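Local coordinates for protein enoyl-CoA hydratase (Thermus thermophilus, PDB 1WZ8) that probably catalyses the reversible hydration of enoyl-CoA thioesters to 3-hydroxyacyl-CoA, as a hexameric member of the crotonase family, at residues R88-A93 against L238-F243; P100-R105 against W224-L229. One frame throughout, in Å; residues are numbered along the deposited sequence.

Contact 1: R88-A93 against L238-F243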
ATOM      1  N   ARG A  88      20.007 -20.490  -1.161  1.00 13.50           N
ATOM      2  CA  ARG A  88      20.866 -19.686  -1.991  1.00 14.87           C
ATOM      3  C   ARG A  88      20.154 -19.396  -3.293  1.00 14.37           C
ATOM      4  O   ARG A  88      20.182 -18.289  -3.815  1.00 13.92           O
ATOM      5  CB  ARG A  88      22.147 -20.477  -2.258  1.00 14.67           C
ATOM      6  CG  ARG A  88      22.998 -19.851  -3.363  1.00 19.69           C
ATOM      7  CD  ARG A  88      23.907 -20.881  -4.041  1.00 24.50           C
ATOM      8  NE  ARG A  88      23.243 -21.464  -5.211  1.00 26.63           N
ATOM      9  CZ  ARG A  88      23.302 -22.801  -5.352  1.00 28.73           C
ATOM     10  NH1 ARG A  88      23.931 -23.537  -4.454  1.00 28.64           N
ATOM     11  NH2 ARG A  88      22.722 -23.379  -6.408  1.00 28.13           N
ATOM     12  N   VAL A  89      19.440 -20.383  -3.823  1.00 12.89           N
ATOM     13  CA  VAL A  89      18.655 -20.195  -5.038  1.00 13.78           C
ATOM     14  C   VAL A  89      17.467 -19.267  -4.775  1.00 13.36           C
ATOM     15  O   VAL A  89      17.019 -18.556  -5.676  1.00 11.66           O
ATOM     16  CB  VAL A  89      18.163 -21.554  -5.594  1.00 15.14           C
ATOM     17  CG1 VAL A  89      17.260 -21.342  -6.808  1.00 14.62           C
ATOM     18  CG2 VAL A  89      19.359 -22.398  -5.992  1.00 14.39           C
ATOM     19  N   PHE A  90      16.967 -19.262  -3.539  1.00 11.52           N
ATOM     20  CA  PHE A  90      15.851 -18.385  -3.188  1.00 12.41           C
ATOM     21  C   PHE A  90      16.229 -16.945  -3.517  1.00 11.80           C
ATOM     22  O   PHE A  90      15.502 -16.242  -4.221  1.00 13.47           O
ATOM     23  CB  PHE A  90      15.531 -18.491  -1.695  1.00 11.61           C
ATOM     24  CG  PHE A  90      14.473 -17.525  -1.234  1.00 14.38           C
ATOM     25  CD1 PHE A  90      13.122 -17.810  -1.410  1.00 12.68           C
ATOM     26  CD2 PHE A  90      14.831 -16.318  -0.647  1.00 14.71           C
ATOM     27  CE1 PHE A  90      12.140 -16.902  -1.005  1.00 14.73           C
ATOM     28  CE2 PHE A  90      13.864 -15.404  -0.241  1.00 16.40           C
ATOM     29  CZ  PHE A  90      12.513 -15.698  -0.422  1.00 14.28           C
ATOM     30  N   TRP A  91      17.375 -16.506  -3.009  1.00  9.70           N
ATOM     31  CA  TRP A  91      17.823 -15.148  -3.267  1.00 12.55           C
ATOM     32  C   TRP A  91      18.209 -14.916  -4.726  1.00 11.63           C
ATOM     33  O   TRP A  91      18.078 -13.802  -5.234  1.00 14.41           O
ATOM     34  CB  TRP A  91      18.965 -14.794  -2.316  1.00 13.33           C
ATOM     35  CG  TRP A  91      18.481 -14.766  -0.899  1.00 15.54           C
ATOM     36  CD1 TRP A  91      18.759 -15.673   0.089  1.00 15.31           C
ATOM     37  CD2 TRP A  91      17.564 -13.824  -0.330  1.00 13.62           C
ATOM     38  NE1 TRP A  91      18.069 -15.352   1.234  1.00 15.90           N
ATOM     39  CE2 TRP A  91      17.327 -14.222   1.005  1.00 14.89           C
ATOM     40  CE3 TRP A  91      16.915 -12.681  -0.821  1.00 17.40           C
ATOM     41  CZ2 TRP A  91      16.473 -13.515   1.858  1.00 17.30           C
ATOM     42  CZ3 TRP A  91      16.063 -11.979   0.028  1.00 17.91           C
ATOM     43  CH2 TRP A  91      15.852 -12.402   1.354  1.00 16.17           C
ATOM     44  N   GLU A  92      18.667 -15.962  -5.407  1.00 11.83           N
ATOM     45  CA  GLU A  92      19.015 -15.843  -6.824  1.00 12.12           C
ATOM     46  C   GLU A  92      17.747 -15.599  -7.643  1.00 11.34           C
ATOM     47  O   GLU A  92      17.721 -14.748  -8.541  1.00 12.30           O
ATOM     48  CB  GLU A  92      19.687 -17.124  -7.320  1.00 11.93           C
ATOM     49  CG  GLU A  92      21.131 -17.280  -6.885  1.00 12.43           C
ATOM     50  CD  GLU A  92      21.709 -18.620  -7.293  1.00 15.06           C
ATOM     51  OE1 GLU A  92      21.163 -19.244  -8.226  1.00 16.75           O
ATOM     52  OE2 GLU A  92      22.718 -19.041  -6.689  1.00 13.48           O
ATOM     53  N   ALA A  93      16.699 -16.356  -7.329  1.00 10.64           N
ATOM     54  CA  ALA A  93      15.420 -16.237  -8.033  1.00  9.61           C
ATOM     55  C   ALA A  93      14.870 -14.832  -7.836  1.00 11.20           C
ATOM     56  O   ALA A  93      14.348 -14.214  -8.761  1.00 10.55           O
ATOM     57  CB  ALA A  93      14.431 -17.265  -7.491  1.00  7.54           C
ATOM     58  N   LEU A 238       6.572 -19.569  -0.591  1.00  9.70           N
ATOM     59  CA  LEU A 238       5.613 -20.671  -0.583  1.00  9.56           C
ATOM     60  C   LEU A 238       6.041 -21.730  -1.591  1.00 11.02           C
ATOM     61  O   LEU A 238       5.906 -22.924  -1.339  1.00 10.96           O
ATOM     62  CB  LEU A 238       4.197 -20.178  -0.913  1.00  9.43           C
ATOM     63  CG  LEU A 238       3.517 -19.378   0.204  1.00  9.35           C
ATOM     64  CD1 LEU A 238       2.196 -18.821  -0.294  1.00  7.48           C
ATOM     65  CD2 LEU A 238       3.305 -20.272   1.427  1.00 11.52           C
ATOM     66  N   GLU A 239       6.561 -21.292  -2.734  1.00 10.83           N
ATOM     67  CA  GLU A 239       7.025 -22.234  -3.748  1.00 11.26           C
ATOM     68  C   GLU A 239       8.158 -23.080  -3.185  1.00 11.62           C
ATOM     69  O   GLU A 239       8.167 -24.304  -3.327  1.00 11.39           O
ATOM     70  CB  GLU A 239       7.550 -21.501  -4.984  1.00 12.01           C
ATOM     71  CG  GLU A 239       8.043 -22.456  -6.064  1.00 12.83           C
ATOM     72  CD  GLU A 239       8.869 -21.777  -7.138  1.00 15.54           C
ATOM     73  OE1 GLU A 239       8.647 -20.582  -7.407  1.00 13.01           O
ATOM     74  OE2 GLU A 239       9.737 -22.453  -7.732  1.00 15.20           O
ATOM     75  N   PHE A 240       9.120 -22.427  -2.545  1.00  9.41           N
ATOM     76  CA  PHE A 240      10.256 -23.151  -1.990  1.00 10.74           C
ATOM     77  C   PHE A 240       9.860 -24.055  -0.824  1.00 12.39           C
ATOM     78  O   PHE A 240      10.517 -25.069  -0.565  1.00 12.18           O
ATOM     79  CB  PHE A 240      11.367 -22.166  -1.610  1.00 10.45           C
ATOM     80  CG  PHE A 240      12.178 -21.688  -2.794  1.00 11.13           C
ATOM     81  CD1 PHE A 240      11.549 -21.301  -3.976  1.00 11.67           C
ATOM     82  CD2 PHE A 240      13.568 -21.660  -2.739  1.00 12.72           C
ATOM     83  CE1 PHE A 240      12.292 -20.899  -5.089  1.00 12.54           C
ATOM     84  CE2 PHE A 240      14.323 -21.259  -3.848  1.00 12.54           C
ATOM     85  CZ  PHE A 240      13.683 -20.877  -5.025  1.00 13.41           C
ATOM     86  N   LEU A 241       8.786 -23.712  -0.121  1.00 11.56           N
ATOM     87  CA  LEU A 241       8.343 -24.575   0.964  1.00 13.76           C
ATOM     88  C   LEU A 241       7.827 -25.865   0.331  1.00 14.67           C
ATOM     89  O   LEU A 241       7.856 -26.931   0.944  1.00 14.73           O
ATOM     90  CB  LEU A 241       7.233 -23.908   1.773  1.00 14.02           C
ATOM     91  CG  LEU A 241       7.720 -22.989   2.892  1.00 15.26           C
ATOM     92  CD1 LEU A 241       6.565 -22.137   3.409  1.00 16.19           C
ATOM     93  CD2 LEU A 241       8.318 -23.843   4.014  1.00 17.42           C
ATOM     94  N   GLY A 242       7.370 -25.760  -0.913  1.00 14.99           N
ATOM     95  CA  GLY A 242       6.850 -26.922  -1.611  1.00 14.30           C
ATOM     96  C   GLY A 242       7.916 -27.897  -2.085  1.00 16.62           C
ATOM     97  O   GLY A 242       7.597 -29.017  -2.493  1.00 15.83           O
ATOM     98  N   PHE A 243       9.180 -27.490  -2.034  1.00 16.20           N
ATOM     99  CA  PHE A 243      10.257 -28.369  -2.481  1.00 18.14           C
ATOM    100  C   PHE A 243      10.455 -29.597  -1.601  1.00 19.44           C
ATOM    101  O   PHE A 243      11.095 -30.565  -2.014  1.00 20.63           O
ATOM    102  CB  PHE A 243      11.567 -27.585  -2.616  1.00 17.24           C
ATOM    103  CG  PHE A 243      11.783 -27.021  -3.993  1.00 16.90           C
ATOM    104  CD1 PHE A 243      10.892 -26.093  -4.527  1.00 16.94           C
ATOM    105  CD2 PHE A 243      12.848 -27.456  -4.778  1.00 18.35           C
ATOM    106  CE1 PHE A 243      11.051 -25.610  -5.820  1.00 16.39           C
ATOM    107  CE2 PHE A 243      13.018 -26.979  -6.077  1.00 18.41           C
ATOM    108  CZ  PHE A 243      12.117 -26.055  -6.599  1.00 18.31           C
TER

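Contact 2: P100-R105 against W224-L229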
ATOM      1  N   PRO A 100      16.961  -7.006 -13.268  1.00 13.30           N
ATOM      2  CA  PRO A 100      16.582  -6.216 -14.439  1.00 12.34           C
ATOM      3  C   PRO A 100      15.735  -4.999 -14.043  1.00 12.30           C
ATOM      4  O   PRO A 100      15.925  -3.900 -14.569  1.00 13.01           O
ATOM      5  CB  PRO A 100      15.795  -7.214 -15.282  1.00 13.16           C
ATOM      6  CG  PRO A 100      16.412  -8.530 -14.914  1.00 12.64           C
ATOM      7  CD  PRO A 100      16.552  -8.413 -13.426  1.00 10.93           C
ATOM      8  N   LEU A 101      14.810  -5.200 -13.107  1.00 11.65           N
ATOM      9  CA  LEU A 101      13.936  -4.115 -12.665  1.00 13.13           C
ATOM     10  C   LEU A 101      14.689  -2.958 -12.044  1.00 14.00           C
ATOM     11  O   LEU A 101      14.334  -1.798 -12.254  1.00 13.12           O
ATOM     12  CB  LEU A 101      12.895  -4.613 -11.657  1.00 13.91           C
ATOM     13  CG  LEU A 101      11.711  -5.453 -12.141  1.00 16.77           C
ATOM     14  CD1 LEU A 101      10.698  -5.563 -11.004  1.00 17.09           C
ATOM     15  CD2 LEU A 101      11.058  -4.805 -13.353  1.00 18.68           C
ATOM     16  N   ASN A 102      15.726  -3.265 -11.272  1.00 14.03           N
ATOM     17  CA  ASN A 102      16.493  -2.212 -10.630  1.00 14.73           C
ATOM     18  C   ASN A 102      17.716  -1.739 -11.409  1.00 14.26           C
ATOM     19  O   ASN A 102      18.418  -0.827 -10.970  1.00 14.76           O
ATOM     20  CB  ASN A 102      16.876  -2.631  -9.207  1.00 17.49           C
ATOM     21  CG  ASN A 102      15.673  -2.664  -8.275  1.00 19.50           C
ATOM     22  OD1 ASN A 102      14.845  -1.755  -8.286  1.00 20.59           O
ATOM     23  ND2 ASN A 102      15.574  -3.711  -7.465  1.00 22.37           N
ATOM     24  N   PHE A 103      17.976  -2.353 -12.561  1.00 12.79           N
ATOM     25  CA  PHE A 103      19.097  -1.921 -13.385  1.00 13.13           C
ATOM     26  C   PHE A 103      18.650  -0.571 -13.941  1.00 11.98           C
ATOM     27  O   PHE A 103      17.504  -0.423 -14.347  1.00 11.15           O
ATOM     28  CB  PHE A 103      19.343  -2.904 -14.527  1.00 14.02           C
ATOM     29  CG  PHE A 103      20.581  -2.604 -15.311  1.00 14.74           C
ATOM     30  CD1 PHE A 103      21.832  -2.675 -14.704  1.00 16.27           C
ATOM     31  CD2 PHE A 103      20.501  -2.206 -16.640  1.00 14.06           C
ATOM     32  CE1 PHE A 103      22.988  -2.349 -15.409  1.00 17.73           C
ATOM     33  CE2 PHE A 103      21.654  -1.877 -17.357  1.00 14.79           C
ATOM     34  CZ  PHE A 103      22.898  -1.947 -16.740  1.00 15.71           C
ATOM     35  N   PRO A 104      19.544   0.433 -13.965  1.00 12.87           N
ATOM     36  CA  PRO A 104      19.157   1.755 -14.477  1.00 13.23           C
ATOM     37  C   PRO A 104      18.802   1.910 -15.954  1.00 12.70           C
ATOM     38  O   PRO A 104      17.993   2.775 -16.306  1.00 12.76           O
ATOM     39  CB  PRO A 104      20.335   2.639 -14.072  1.00 15.14           C
ATOM     40  CG  PRO A 104      21.493   1.683 -14.102  1.00 19.22           C
ATOM     41  CD  PRO A 104      20.922   0.453 -13.442  1.00 14.23           C
ATOM     42  N   ARG A 105      19.397   1.093 -16.817  1.00 10.30           N
ATOM     43  CA  ARG A 105      19.128   1.195 -18.249  1.00 10.77           C
ATOM     44  C   ARG A 105      18.017   0.254 -18.711  1.00 10.28           C
ATOM     45  O   ARG A 105      17.756  -0.778 -18.090  1.00  8.44           O
ATOM     46  CB  ARG A 105      20.401   0.892 -19.051  1.00 10.61           C
ATOM     47  CG  ARG A 105      21.654   1.528 -18.491  1.00 13.93           C
ATOM     48  CD  ARG A 105      21.465   3.019 -18.286  1.00 14.02           C
ATOM     49  NE  ARG A 105      22.490   3.573 -17.409  1.00 16.79           N
ATOM     50  CZ  ARG A 105      22.432   4.788 -16.875  1.00 17.97           C
ATOM     51  NH1 ARG A 105      21.395   5.576 -17.135  1.00 18.46           N
ATOM     52  NH2 ARG A 105      23.398   5.208 -16.070  1.00 20.42           N
ATOM     53  N   TRP A 224       5.708   0.551  -9.289  1.00  6.15           N
ATOM     54  CA  TRP A 224       4.425  -0.139  -9.263  1.00  9.15           C
ATOM     55  C   TRP A 224       4.685  -1.585  -8.868  1.00  9.61           C
ATOM     56  O   TRP A 224       3.939  -2.168  -8.087  1.00 11.87           O
ATOM     57  CB  TRP A 224       3.726  -0.093 -10.623  1.00  9.47           C
ATOM     58  CG  TRP A 224       2.984   1.184 -10.865  1.00  9.78           C
ATOM     59  CD1 TRP A 224       3.512   2.379 -11.264  1.00  9.65           C
ATOM     60  CD2 TRP A 224       1.580   1.404 -10.689  1.00 10.34           C
ATOM     61  NE1 TRP A 224       2.525   3.327 -11.349  1.00  9.35           N
ATOM     62  CE2 TRP A 224       1.329   2.758 -11.001  1.00 11.36           C
ATOM     63  CE3 TRP A 224       0.509   0.589 -10.298  1.00 12.01           C
ATOM     64  CZ2 TRP A 224       0.049   3.318 -10.934  1.00 11.46           C
ATOM     65  CZ3 TRP A 224      -0.771   1.147 -10.232  1.00 13.61           C
ATOM     66  CH2 TRP A 224      -0.986   2.501 -10.550  1.00 11.07           C
ATOM     67  N   TYR A 225       5.752  -2.163  -9.408  1.00  8.44           N
ATOM     68  CA  TYR A 225       6.099  -3.535  -9.071  1.00  8.11           C
ATOM     69  C   TYR A 225       6.673  -3.604  -7.654  1.00  9.04           C
ATOM     70  O   TYR A 225       6.332  -4.496  -6.887  1.00  8.64           O
ATOM     71  CB  TYR A 225       7.137  -4.091 -10.047  1.00  8.09           C
ATOM     72  CG  TYR A 225       6.619  -4.408 -11.432  1.00 10.54           C
ATOM     73  CD1 TYR A 225       5.452  -5.150 -11.610  1.00 11.21           C
ATOM     74  CD2 TYR A 225       7.337  -4.021 -12.569  1.00 11.82           C
ATOM     75  CE1 TYR A 225       5.014  -5.507 -12.883  1.00 11.23           C
ATOM     76  CE2 TYR A 225       6.908  -4.373 -13.844  1.00 13.38           C
ATOM     77  CZ  TYR A 225       5.750  -5.118 -13.993  1.00 13.38           C
ATOM     78  OH  TYR A 225       5.344  -5.501 -15.247  1.00 13.91           O
ATOM     79  N   ARG A 226       7.537  -2.656  -7.316  1.00  9.19           N
ATOM     80  CA  ARG A 226       8.167  -2.645  -6.005  1.00 12.18           C
ATOM     81  C   ARG A 226       7.158  -2.607  -4.863  1.00 12.90           C
ATOM     82  O   ARG A 226       7.405  -3.175  -3.802  1.00 13.54           O
ATOM     83  CB  ARG A 226       9.140  -1.468  -5.882  1.00 12.12           C
ATOM     84  CG  ARG A 226      10.285  -1.505  -6.892  1.00 16.17           C
ATOM     85  CD  ARG A 226      11.378  -0.495  -6.540  1.00 16.36           C
ATOM     86  NE  ARG A 226      12.408  -0.426  -7.574  1.00 17.16           N
ATOM     87  CZ  ARG A 226      12.441   0.489  -8.538  1.00 18.27           C
ATOM     88  NH1 ARG A 226      11.503   1.426  -8.599  1.00 13.34           N
ATOM     89  NH2 ARG A 226      13.405   0.461  -9.450  1.00 18.07           N
ATOM     90  N   SER A 227       6.021  -1.952  -5.080  1.00 11.93           N
ATOM     91  CA  SER A 227       4.993  -1.869  -4.049  1.00 11.66           C
ATOM     92  C   SER A 227       4.397  -3.240  -3.717  1.00 12.59           C
ATOM     93  O   SER A 227       3.753  -3.408  -2.684  1.00 12.80           O
ATOM     94  CB  SER A 227       3.874  -0.918  -4.495  1.00 11.03           C
ATOM     95  OG  SER A 227       4.336   0.417  -4.578  1.00 11.18           O
ATOM     96  N   PHE A 228       4.623  -4.217  -4.593  1.00 11.20           N
ATOM     97  CA  PHE A 228       4.092  -5.563  -4.399  1.00 11.35           C
ATOM     98  C   PHE A 228       5.190  -6.602  -4.208  1.00 11.55           C
ATOM     99  O   PHE A 228       4.980  -7.789  -4.446  1.00  8.83           O
ATOM    100  CB  PHE A 228       3.216  -5.950  -5.591  1.00 11.98           C
ATOM    101  CG  PHE A 228       1.948  -5.144  -5.689  1.00 12.21           C
ATOM    102  CD1 PHE A 228       0.803  -5.549  -5.009  1.00 11.37           C
ATOM    103  CD2 PHE A 228       1.914  -3.955  -6.416  1.00 15.07           C
ATOM    104  CE1 PHE A 228      -0.360  -4.792  -5.054  1.00 14.47           C
ATOM    105  CE2 PHE A 228       0.747  -3.186  -6.468  1.00 14.96           C
ATOM    106  CZ  PHE A 228      -0.389  -3.601  -5.783  1.00 15.11           C
ATOM    107  N   LEU A 229       6.358  -6.152  -3.771  1.00 13.13           N
ATOM    108  CA  LEU A 229       7.468  -7.063  -3.550  1.00 13.67           C
ATOM    109  C   LEU A 229       7.126  -8.103  -2.484  1.00 11.51           C
ATOM    110  O   LEU A 229       7.463  -9.284  -2.635  1.00  9.05           O
ATOM    111  CB  LEU A 229       8.727  -6.294  -3.150  1.00 17.62           C
ATOM    112  CG  LEU A 229       9.941  -6.619  -4.017  1.00 22.95           C
ATOM    113  CD1 LEU A 229      10.254  -8.107  -3.909  1.00 23.95           C
ATOM    114  CD2 LEU A 229       9.672  -6.237  -5.463  1.00 21.19           C
TER

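Contact 1: R88-A93 against L238-F243
Val89 touches the Phe240 ring with one branch, its CG1 lying 4.0 Å from Phe240 CZ, and the two side chains cross at about a right angle. That branch is placed by a first torsion of 176°, which sets CG1 opposite the backbone N. Next along helix 83-102, Phe90 makes the closest approach: its CA is 3.3 Å from Phe240 CE2, which thus lies against the helix backbone. Phe90 CB follows at 3.7 Å from the same Phe240 CE2. The Phe90 ring then turns its edge to one face of Phe240, with CD1 4.1 Å above that plane and offset toward the rim; centroids 5.6 Å apart and planes at 83° define a T-shaped pair. This is apolar helix-helix packing within the crotonase fold, made by helix 83-102 and the end of helix 229-241, with no hydrogen bond between 88-93 and 238-243. Leu236 touches Phe90 and Ala93, and Leu238 of a second subunit packs on Phe90, so the hexamer interface adjoins this aromatic pair. Glu92 takes no part across the contact: Arg88 NE donates to Glu92 OE2 over 2.9 Å, arriving 39° out of the carboxylate plane, and Arg40 of helix 36-49 forms a second salt bridge to that oxygen. One turn beyond Val89, the methyl of Ala93 reaches the far end of the same ring, with CB 4.4 Å from Phe240 CZ.

Contact 2: P100-R105 against W224-L229
Leu101 straddles part of Tyr225 with both methyls. Its CD2 sits 3.9 Å from Tyr225 CD2, and CD1 lies 4.0 Å from Tyr225 CB, so the fork spans the root of the side chain and ring atom CD2, next to CG. The two side chains cross at about a right angle, and CD2 approaches the ring obliquely. Leu154 and Leu155 of helix 152-155 extend this apolar patch, while Met162 of a neighbouring subunit packs on Tyr225.

Beside it lies a polar clasp. Asn102 CG stands opposite its own carbonyl carbon (chi1 -70°), which brings OD1 to Arg226. Arg226 is extended from CG to NE, which carries its guanidinium across to Asn102, and its last torsion, near a right angle, turns the flat group out of line with the chain. The group then presents its edge: NE and NH2 each donate to Asn102 OD1 over 2.9 Å, the first with an N-H...O angle of 148°. Both donors lie in the carbonyl plane, and the amide and guanidinium planes are only 9° apart. Arg226 NH1 is bonded separately to His219 O, so the guanidinium is fixed from two residues. The contact thus joins the C-terminal ends of helices 83-102 and 211-226 in the crotonase fold. Since a neutral amide oxygen takes both N-H groups, the pairing is charge-dipole rather than a salt bridge; the twin donors would be expected to polarise that carbonyl and to resist rotation of either flat group.

In the fold
Helix 83-102 is common to both contacts: its middle meets the end of helix 229-241 in contact 1, and its C-terminal end meets helix 211-226 in contact 2. Because helices 211-226 and 229-241 are consecutive in the chain, this one helix is held by both members of a successive helical pair. The contact centres are 20 Å apart and their nearest atoms about 8 Å apart, without touching. Contact 1 is buried and joined by apolar side chains and an aromatic pair, whereas contact 2 is partly buried and adds polar bonds. Bound 2-methyl-2,4-pentanediol, probably from crystallisation, lies about 4 Å from the Val89 side chain; Glu239 OE2 also hydrogen-bonds 2-methyl-2,4-pentanediol, perhaps marking a pocket beside contact 1.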